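Local atomic coordinates of D-aminoacid aminotransferase-like PLP-dependent enzyme (Haemophilus somnus, PDB entry 3CEB), a protein that probably acts as a pyridoxal-phosphate-dependent 4-amino-4-deoxychorismate lyase of the class IV aminotransferase family, with its cofactor bound to a lysine. Residues Q25-K30 / P153-T158; K48-A51 / A55-T58; I64-D69 / Y75-F80; S105-L110 / C134-L139. All blocks are in the same frame, centred on the assembly; numbering follows the deposited sequence.

Contact 1: Q25-K30 / P153-T158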
# COMPACT_ATOMS: atom_id res chain seq x y z
N GLN A 25 5.85 -9.55 5.43
CA GLN A 25 5.98 -11.00 5.35
C GLN A 25 4.59 -11.64 5.43
O GLN A 25 4.34 -12.58 4.71
CB GLN A 25 6.87 -11.55 6.49
CG GLN A 25 7.13 -13.10 6.44
CD GLN A 25 8.09 -13.48 5.34
OE1 GLN A 25 9.01 -12.70 5.02
NE2 GLN A 25 7.88 -14.67 4.72
N GLN A 26 3.69 -11.10 6.25
CA GLN A 26 2.37 -11.72 6.44
C GLN A 26 1.57 -11.67 5.17
O GLN A 26 0.96 -12.68 4.79
CB GLN A 26 1.48 -11.07 7.51
CG GLN A 26 1.95 -11.20 8.89
CD GLN A 26 0.90 -10.63 9.90
OE1 GLN A 26 1.19 -9.69 10.68
NE2 GLN A 26 -0.33 -11.20 9.86
N ARG A 27 1.54 -10.48 4.56
CA ARG A 27 0.77 -10.25 3.34
C ARG A 27 1.35 -11.08 2.23
O ARG A 27 0.63 -11.69 1.43
CB ARG A 27 0.76 -8.78 2.92
CG ARG A 27 -0.11 -8.53 1.69
CD ARG A 27 -0.35 -7.11 1.37
NE ARG A 27 0.90 -6.41 1.08
CZ ARG A 27 0.99 -5.10 0.90
NH1 ARG A 27 -0.09 -4.32 0.94
NH2 ARG A 27 2.20 -4.56 0.68
N TYR A 28 2.67 -11.11 2.20
CA TYR A 28 3.35 -11.93 1.21
C TYR A 28 2.85 -13.38 1.32
O TYR A 28 2.47 -13.98 0.32
CB TYR A 28 4.87 -11.80 1.36
CG TYR A 28 5.72 -12.85 0.69
CD1 TYR A 28 5.64 -13.07 -0.66
CD2 TYR A 28 6.65 -13.59 1.42
CE1 TYR A 28 6.42 -14.02 -1.26
CE2 TYR A 28 7.43 -14.52 0.83
CZ TYR A 28 7.31 -14.75 -0.51
OH TYR A 28 8.10 -15.69 -1.15
N GLU A 29 2.80 -13.95 2.50
CA GLU A 29 2.40 -15.36 2.58
C GLU A 29 0.91 -15.55 2.27
O GLU A 29 0.51 -16.54 1.67
CB GLU A 29 2.74 -15.97 3.95
CG GLU A 29 4.18 -15.69 4.41
CD GLU A 29 4.70 -16.60 5.51
OE1 GLU A 29 3.93 -17.50 6.00
OE2 GLU A 29 5.90 -16.41 5.87
N LYS A 30 0.10 -14.60 2.75
CA LYS A 30 -1.37 -14.59 2.54
C LYS A 30 -1.58 -14.58 1.01
O LYS A 30 -2.39 -15.28 0.46
CB LYS A 30 -1.92 -13.31 3.18
CG LYS A 30 -3.24 -13.31 3.91
CD LYS A 30 -3.15 -12.21 5.08
N PRO A 153 -11.25 -1.68 2.22
CA PRO A 153 -10.41 -1.06 1.21
C PRO A 153 -10.25 -2.00 0.01
O PRO A 153 -10.70 -3.13 0.07
CB PRO A 153 -9.09 -0.94 1.93
CG PRO A 153 -9.08 -2.22 2.79
CD PRO A 153 -10.48 -2.40 3.25
N LEU A 154 -9.63 -1.55 -1.07
CA LEU A 154 -9.39 -2.47 -2.17
C LEU A 154 -8.31 -3.42 -1.65
O LEU A 154 -8.47 -4.62 -1.69
CB LEU A 154 -8.88 -1.77 -3.42
CG LEU A 154 -9.79 -0.72 -4.02
CD1 LEU A 154 -9.19 -0.10 -5.30
CD2 LEU A 154 -11.20 -1.35 -4.25
N LEU A 155 -7.20 -2.84 -1.18
CA LEU A 155 -6.08 -3.64 -0.66
C LEU A 155 -5.84 -3.38 0.83
O LEU A 155 -5.85 -2.24 1.26
CB LEU A 155 -4.76 -3.31 -1.41
CG LEU A 155 -3.51 -4.17 -1.07
CD1 LEU A 155 -3.73 -5.66 -1.33
CD2 LEU A 155 -2.28 -3.70 -1.83
N GLU A 156 -5.62 -4.42 1.60
CA GLU A 156 -5.24 -4.23 2.98
C GLU A 156 -3.76 -3.87 3.09
O GLU A 156 -2.87 -4.74 3.13
CB GLU A 156 -5.53 -5.48 3.78
CG GLU A 156 -6.99 -5.71 3.99
CD GLU A 156 -7.25 -6.96 4.75
OE1 GLU A 156 -6.31 -7.51 5.34
OE2 GLU A 156 -8.38 -7.41 4.78
N GLY A 157 -3.51 -2.58 3.18
CA GLY A 157 -2.12 -2.11 3.24
C GLY A 157 -1.33 -2.54 4.46
O GLY A 157 -1.88 -2.79 5.54
N THR A 158 -0.01 -2.60 4.29
CA THR A 158 0.81 -2.98 5.42
C THR A 158 0.81 -1.78 6.36
O THR A 158 0.71 -1.94 7.55
CB THR A 158 2.24 -3.42 5.03
OG1 THR A 158 2.88 -2.39 4.28
CG2 THR A 158 2.23 -4.71 4.20
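Thr-158 sets its methyl CG2 squarely over one face of the Arg-27 guanidinium, above the middle of the group and 3.5 Å from CZ. At the same end of the arginine, NH1 reaches further along the loop: it lies 3.6 Å from CD2 of Leu-155 and, at van der Waals distance, passes the carbonyl of Glu-156 and CA of Gly-157. The contact across the two segments is thus a matter of close packing round a charged group, with Thr-158 and Leu-155 each crossing the arginine roughly at right angles. The arginine gets there by leaving helix 21-35 with CG anti to the backbone N (chi1 -177°) and turning at chi3 (61°), which swings the guanidinium off the helix toward residues 153-158. Its charge is met by Glu-9 through a salt bridge at NE, while NH2 makes a weak hydrogen bond to a phosphate oxygen, OP2, of the modified lysine LLP at position 103. The hydroxyl OG1 of Thr-158 bonds to that same oxygen, and the methyl is thereby left to face the arginine. Gly-157 occupies the N-cap of helix 158-165, so the phosphate sits near the start of a helix, whose dipole would probably favour the negative charge. A helix N terminus and an arginine gathered at the cofactor phosphate form part of the phosphate-binding site of this pyridoxal-phosphate fold.

Contact 2: K48-A51 / A55-T58; sequences KIIA and ALFT
Ile-50 and Phe-57 meet at the branch methyl of the isoleucine, whose CG2 lies 3.6 Å from CZ, the far end of the phenylalanine ring. The methyl comes in at the ring edge, close to the ring plane, and the two side chains cross at about a right angle. With CG1 of Ile-50 anti to its carbonyl carbon (chi1 -65°), CG2 falls on the side of that carbonyl, the side from which residues 55-58 approach. The same methyl also meets CD1 of Leu-56, more loosely, at 4.1 Å. Beside it the ring edge runs past the carbonyl end of the helix, where CE2 of Phe-57 is 3.8 Å from O of Ala-51.

These residues belong to the link between helix 46-51 and strand 63-70: the helix ends, the chain bends, and a 3-10 turn that includes Ala-55 and Leu-56 leads on toward the strand. Both limbs lie against the antiparallel sheet that includes strands 7-14, 63-70 and 75-82, and Ile-50 and Phe-57 share Ile-13 of strand 7-14 as a neighbour.

Phe-57 and Leu-56 both carry CG anti to the carbonyl carbon, but they deliver different parts. For Leu-56 the extended second torsion (177°) carries CD1 out to Ile-50, and the leucine also reaches Cys-66 and Cys-79 on the sheet. Its CB, meanwhile, lies over the centre of one face of the Phe-57 ring, 3.9 Å above the plane.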
# COMPACT_ATOMS: atom_id res chain seq x y z
N LYS A 48 15.32 -11.40 5.66
CA LYS A 48 16.69 -11.86 5.32
C LYS A 48 17.19 -11.30 3.97
O LYS A 48 18.36 -10.98 3.85
CB LYS A 48 16.78 -13.36 5.28
CG LYS A 48 16.62 -14.02 6.62
CD LYS A 48 17.17 -15.48 6.63
CE LYS A 48 16.81 -16.20 7.94
NZ LYS A 48 17.41 -17.55 7.96
N ILE A 49 16.29 -11.17 3.00
CA ILE A 49 16.64 -10.66 1.69
C ILE A 49 17.15 -9.23 1.81
O ILE A 49 18.14 -8.85 1.21
CB ILE A 49 15.43 -10.68 0.72
CG1 ILE A 49 15.13 -12.13 0.36
CG2 ILE A 49 15.78 -9.92 -0.59
CD1 ILE A 49 13.83 -12.33 -0.45
N ILE A 50 16.47 -8.46 2.63
CA ILE A 50 16.80 -7.05 2.79
C ILE A 50 18.09 -6.90 3.59
O ILE A 50 19.03 -6.25 3.17
CB ILE A 50 15.66 -6.32 3.54
CG1 ILE A 50 14.39 -6.33 2.68
CG2 ILE A 50 16.06 -4.90 3.93
CD1 ILE A 50 14.61 -5.75 1.34
N ALA A 51 18.07 -7.52 4.76
CA ALA A 51 19.19 -7.43 5.71
C ALA A 51 20.49 -7.68 5.02
O ALA A 51 21.48 -7.00 5.32
CB ALA A 51 19.02 -8.41 6.90
N ALA A 55 24.46 -2.60 2.36
CA ALA A 55 24.69 -1.20 1.90
C ALA A 55 23.44 -0.33 2.11
O ALA A 55 23.47 0.88 2.12
CB ALA A 55 25.13 -1.14 0.45
N LEU A 56 22.30 -0.98 2.28
CA LEU A 56 21.06 -0.23 2.47
C LEU A 56 21.08 0.49 3.83
O LEU A 56 20.32 1.40 4.04
CB LEU A 56 19.83 -1.14 2.43
CG LEU A 56 19.39 -1.73 1.11
CD1 LEU A 56 18.21 -2.63 1.34
CD2 LEU A 56 19.05 -0.65 0.10
N PHE A 57 21.96 0.09 4.72
CA PHE A 57 21.91 0.61 6.08
C PHE A 57 23.12 1.38 6.48
O PHE A 57 23.25 1.73 7.61
CB PHE A 57 21.73 -0.54 7.06
CG PHE A 57 20.64 -1.47 6.64
CD1 PHE A 57 19.34 -1.08 6.72
CD2 PHE A 57 20.92 -2.69 6.12
CE1 PHE A 57 18.34 -1.90 6.29
CE2 PHE A 57 19.90 -3.54 5.69
CZ PHE A 57 18.63 -3.13 5.78
N THR A 58 24.01 1.64 5.55
CA THR A 58 25.19 2.40 5.86
C THR A 58 24.85 3.78 6.41
O THR A 58 25.57 4.31 7.25
CB THR A 58 26.08 2.54 4.62
OG1 THR A 58 26.64 1.26 4.33
CG2 THR A 58 27.21 3.56 4.88

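Contact 3: I64-D69 / Y75-F80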
# COMPACT_ATOMS: atom_id res chain seq x y z
N ILE A 64 14.80 4.99 1.45
CA ILE A 64 15.03 4.08 0.35
C ILE A 64 13.77 3.28 0.12
O ILE A 64 13.12 2.85 1.07
CB ILE A 64 16.24 3.11 0.62
CG1 ILE A 64 17.54 3.91 0.91
CG2 ILE A 64 16.45 2.18 -0.56
CD1 ILE A 64 18.80 3.01 1.28
N ARG A 65 13.43 3.08 -1.14
CA ARG A 65 12.29 2.28 -1.50
C ARG A 65 12.79 0.97 -2.06
O ARG A 65 13.54 0.94 -3.02
CB ARG A 65 11.47 3.01 -2.53
CG ARG A 65 10.33 2.20 -3.13
CD ARG A 65 9.32 3.09 -3.86
NE ARG A 65 9.93 3.74 -5.00
CZ ARG A 65 10.02 3.16 -6.19
NH1 ARG A 65 9.49 1.97 -6.36
NH2 ARG A 65 10.63 3.76 -7.22
N CYS A 66 12.43 -0.11 -1.41
CA CYS A 66 12.78 -1.45 -1.88
C CYS A 66 11.55 -2.16 -2.36
O CYS A 66 10.57 -2.29 -1.63
CB CYS A 66 13.38 -2.32 -0.78
SG CYS A 66 14.91 -1.71 -0.08
N ARG A 67 11.61 -2.60 -3.60
CA ARG A 67 10.52 -3.30 -4.19
C ARG A 67 10.93 -4.74 -4.45
O ARG A 67 11.98 -4.99 -5.09
CB ARG A 67 10.20 -2.64 -5.51
CG ARG A 67 8.94 -3.17 -6.13
CD ARG A 67 8.74 -2.53 -7.50
NE ARG A 67 7.83 -3.32 -8.32
CZ ARG A 67 6.70 -2.84 -8.81
NH1 ARG A 67 6.37 -1.58 -8.58
NH2 ARG A 67 5.93 -3.59 -9.57
N ILE A 68 10.12 -5.67 -3.96
CA ILE A 68 10.35 -7.06 -4.23
C ILE A 68 9.21 -7.59 -5.07
O ILE A 68 8.10 -7.72 -4.58
CB ILE A 68 10.47 -7.91 -2.97
CG1 ILE A 68 11.64 -7.43 -2.10
CG2 ILE A 68 10.68 -9.39 -3.38
CD1 ILE A 68 11.75 -8.14 -0.71
N ASP A 69 9.47 -7.86 -6.35
CA ASP A 69 8.48 -8.49 -7.19
C ASP A 69 8.68 -10.00 -7.04
O ASP A 69 9.82 -10.47 -7.01
CB ASP A 69 8.65 -8.09 -8.64
CG ASP A 69 8.20 -6.67 -8.93
OD1 ASP A 69 8.90 -5.70 -8.58
OD2 ASP A 69 7.13 -6.53 -9.57
N TYR A 75 12.18 -14.16 -7.02
CA TYR A 75 11.89 -12.78 -6.66
C TYR A 75 12.96 -11.92 -7.32
O TYR A 75 13.98 -12.42 -7.78
CB TYR A 75 11.88 -12.58 -5.14
CG TYR A 75 13.25 -12.67 -4.53
CD1 TYR A 75 14.07 -11.55 -4.48
CD2 TYR A 75 13.76 -13.88 -4.07
CE1 TYR A 75 15.37 -11.60 -3.94
CE2 TYR A 75 15.08 -13.98 -3.57
CZ TYR A 75 15.89 -12.82 -3.48
OH TYR A 75 17.17 -12.89 -2.96
N VAL A 76 12.67 -10.64 -7.41
CA VAL A 76 13.62 -9.63 -7.83
C VAL A 76 13.51 -8.48 -6.84
O VAL A 76 12.40 -8.00 -6.47
CB VAL A 76 13.34 -9.14 -9.28
CG1 VAL A 76 14.18 -7.94 -9.62
CG2 VAL A 76 13.64 -10.24 -10.31
N LEU A 77 14.67 -8.05 -6.35
CA LEU A 77 14.76 -6.89 -5.47
C LEU A 77 15.33 -5.79 -6.27
O LEU A 77 16.24 -5.99 -7.02
CB LEU A 77 15.69 -7.14 -4.30
CG LEU A 77 16.07 -5.91 -3.48
CD1 LEU A 77 14.88 -5.31 -2.69
CD2 LEU A 77 17.17 -6.32 -2.54
N GLN A 78 14.74 -4.63 -6.09
CA GLN A 78 15.14 -3.38 -6.71
C GLN A 78 15.08 -2.24 -5.70
O GLN A 78 14.12 -2.11 -4.97
CB GLN A 78 14.17 -3.03 -7.81
CG GLN A 78 14.41 -3.74 -9.10
CD GLN A 78 13.41 -3.30 -10.13
OE1 GLN A 78 12.24 -3.65 -10.03
NE2 GLN A 78 13.86 -2.52 -11.09
N CYS A 79 16.10 -1.40 -5.67
CA CYS A 79 16.12 -0.35 -4.67
C CYS A 79 16.28 0.96 -5.30
O CYS A 79 17.08 1.09 -6.19
CB CYS A 79 17.30 -0.58 -3.74
SG CYS A 79 17.45 -2.31 -3.25
N PHE A 80 15.51 1.93 -4.86
CA PHE A 80 15.62 3.31 -5.41
C PHE A 80 15.71 4.32 -4.28
O PHE A 80 15.15 4.11 -3.21
CB PHE A 80 14.38 3.70 -6.22
CG PHE A 80 13.96 2.70 -7.22
CD1 PHE A 80 13.24 1.59 -6.84
CD2 PHE A 80 14.25 2.89 -8.56
CE1 PHE A 80 12.84 0.66 -7.77
CE2 PHE A 80 13.85 1.97 -9.51
CZ PHE A 80 13.15 0.86 -9.12
O HOH W 1 11.51 -5.38 -8.24
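Arg-65 lays its guanidinium flat on the ring of Phe-80, with the planes 9° from parallel and the centres 4.3 Å apart. The overlap is offset: NH2 sits above the rim near CD1, 3.4 Å away, not over its middle. Two extended torsions carry the arginine chain out from the strand; the third, at 64°, brings the flat group over its cross-strand partner.

The two residues are a hydrogen-bonded pair of the antiparallel hairpin formed by strands 63-70 and 75-82. Each is donor and acceptor to the other, N of Arg-65 reaching O of Phe-80 at 2.9 Å; Arg-67 with Gln-78 and Asp-69 with Val-76 repeat the pattern.

On the face that bears Arg-65, Arg-67 runs out extended and grips Asp-69 side-on, two residues along its own strand. NE donates to OD1 at 2.6 Å, a salt bridge, and NH2 donates to OD2, both carboxylate oxygens lying near the guanidinium plane. Opposite, the Gln-78 amide stands 53° from the plane of that carboxylate, and a water lies between OD1 of Asp-69 and OE1 of Gln-78, 2.7 and 2.6 Å away.

The other face is apolar. CD1 of Leu-77 reaches between CB of Cys-66 and CG1 of Ile-68, 3.9 Å from each, and this side is packed by helix 46-51. SG of Cys-66 and SG of Cys-79 are 4.1 Å apart, too far for a disulfide. One face therefore offers the helix a hydrophobic bed; the other combines the Arg-67/Asp-69 pair with the stacked Arg-65, with a probable crystallisation sulfate near Arg-67.

Contact 4: S105-L110 / C134-L139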
# COMPACT_ATOMS: atom_id res chain seq x y z
N SER A 105 1.13 -6.73 -9.78
CA SER A 105 2.10 -5.92 -10.46
C SER A 105 1.46 -5.31 -11.73
O SER A 105 1.87 -4.26 -12.21
CB SER A 105 3.35 -6.70 -10.72
OG SER A 105 3.04 -7.81 -11.51
N ASP A 106 0.41 -5.96 -12.23
CA ASP A 106 -0.33 -5.39 -13.32
C ASP A 106 -1.27 -4.36 -12.73
O ASP A 106 -2.24 -4.69 -12.07
CB ASP A 106 -1.12 -6.49 -13.99
CG ASP A 106 -2.03 -5.99 -15.04
OD1 ASP A 106 -2.16 -4.76 -15.20
OD2 ASP A 106 -2.63 -6.84 -15.73
N ARG A 107 -0.98 -3.10 -13.00
CA ARG A 107 -1.69 -1.99 -12.40
C ARG A 107 -2.29 -1.11 -13.47
O ARG A 107 -2.56 0.08 -13.24
CB ARG A 107 -0.72 -1.18 -11.54
CG ARG A 107 -0.31 -1.92 -10.28
CD ARG A 107 0.89 -1.28 -9.52
NE ARG A 107 0.61 0.10 -9.17
CZ ARG A 107 -0.09 0.49 -8.11
NH1 ARG A 107 -0.60 -0.39 -7.25
NH2 ARG A 107 -0.30 1.78 -7.93
N THR A 108 -2.53 -1.70 -14.63
CA THR A 108 -3.11 -0.97 -15.75
C THR A 108 -4.37 -0.19 -15.34
O THR A 108 -4.42 1.02 -15.56
CB THR A 108 -3.46 -1.91 -16.90
OG1 THR A 108 -2.28 -2.60 -17.29
CG2 THR A 108 -4.05 -1.16 -18.10
N LEU A 109 -5.36 -0.84 -14.73
CA LEU A 109 -6.60 -0.13 -14.37
C LEU A 109 -6.31 1.00 -13.40
O LEU A 109 -6.67 2.11 -13.63
CB LEU A 109 -7.64 -1.07 -13.78
CG LEU A 109 -9.04 -0.55 -13.45
CD1 LEU A 109 -9.72 0.13 -14.67
CD2 LEU A 109 -9.88 -1.72 -12.92
N LEU A 110 -5.66 0.70 -12.30
CA LEU A 110 -5.29 1.74 -11.37
C LEU A 110 -4.63 2.91 -12.08
O LEU A 110 -4.91 4.05 -11.79
CB LEU A 110 -4.33 1.23 -10.32
CG LEU A 110 -4.94 0.29 -9.29
CD1 LEU A 110 -3.84 -0.34 -8.47
CD2 LEU A 110 -5.95 1.10 -8.44
N CYS A 134 -6.78 5.12 -2.69
CA CYS A 134 -6.25 5.93 -3.79
C CYS A 134 -5.45 4.95 -4.68
O CYS A 134 -5.45 3.76 -4.41
CB CYS A 134 -5.40 7.13 -3.33
SG CYS A 134 -3.88 6.74 -2.51
N SER A 135 -4.79 5.44 -5.74
CA SER A 135 -4.17 4.52 -6.71
C SER A 135 -2.96 3.86 -6.13
O SER A 135 -2.64 2.75 -6.53
CB SER A 135 -3.75 5.20 -8.01
OG SER A 135 -2.46 5.76 -7.88
N ILE A 136 -2.29 4.51 -5.18
CA ILE A 136 -1.02 3.96 -4.62
C ILE A 136 -1.10 3.61 -3.14
O ILE A 136 -0.13 3.14 -2.57
CB ILE A 136 0.21 4.88 -4.83
CG1 ILE A 136 0.04 6.15 -4.00
CG2 ILE A 136 0.47 5.20 -6.30
CD1 ILE A 136 1.19 7.19 -4.19
N GLY A 137 -2.22 3.83 -2.48
CA GLY A 137 -2.28 3.55 -1.04
C GLY A 137 -3.69 3.55 -0.50
O GLY A 137 -4.67 3.67 -1.25
N ASN A 138 -3.79 3.37 0.81
CA ASN A 138 -5.06 3.47 1.45
C ASN A 138 -5.34 4.95 1.83
O ASN A 138 -4.48 5.82 1.70
CB ASN A 138 -5.12 2.57 2.70
CG ASN A 138 -4.97 1.10 2.38
OD1 ASN A 138 -4.01 0.46 2.83
ND2 ASN A 138 -5.89 0.55 1.59
N LEU A 139 -6.54 5.20 2.35
CA LEU A 139 -6.91 6.56 2.74
C LEU A 139 -7.37 6.66 4.19
O LEU A 139 -7.90 5.71 4.77
CB LEU A 139 -7.98 7.11 1.78
CG LEU A 139 -7.59 7.32 0.31
CD1 LEU A 139 -8.85 7.50 -0.49
CD2 LEU A 139 -6.59 8.46 0.06
O HOH W 2 -0.74 4.63 -9.57
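The backbones draw nearest where CA of Leu-110 and CA of Ser-135 stand 5.5 Å apart, the start of helix 108-114 facing the turn that leads into strand 138-143. This is the cofactor site of the class IV aminotransferase fold, beside the pyridoxal ring of the modified lysine LLP at position 103. Between the segments, NH2 of Arg-107 donates to the carbonyl O of Ser-135 at 2.9 Å. The bond is bent, 143° at the hydrogen, and the nitrogen stands above the carbonyl plane, away from a lone-pair direction. A kink about the CG-CD bond (chi3 57°) lets Arg-107 meet the turn with its guanidinium. NH1 of the same arginine bonds to O3 of LLP and to the hydroxyl of Tyr-100, so several partners fix how the group is turned. From the helix side, CD1 of Leu-110 packs 3.8 Å from the Ser-135 carbonyl oxygen, while CG2 of Ile-136 lies 3.9 Å from NH2 of Arg-107. The start of the helix is organised by Asp-106 in an Asx turn: its OD1 accepts from N of Thr-108, one residue past the N-cap Arg-107, and also from OG1 of that threonine. A water completes the contact; it is 2.7 Å from OG of Ser-135 and accepts a weak bond from NH2 of Arg-107, 3.3 Å away.

Overall arrangement
From the N terminus, helix 21-35 opens the loop that contact 1 closes only at residues 153-158, and the other three nest inside it. Contact 2 closes a short turn after helix 46-51, contact 3 then zips the hairpin 64-69/75-80, and contact 4 follows with residues 105-110 and 134-139; these three lie in series and none cross. Contacts 2 and 3 touch: Ile-49 on Tyr-75 seats the helix on the sheet, Leu-56 on Cys-66 the segment after it. Contacts 1 and 4 meet where Asn-138 bonds to O of Leu-155, and both border the cofactor. Contact 3 brushes contact 4 through Asp-69 and Ser-105, while contacts 2 and 4 stay about 16 Å apart at their nearest atoms.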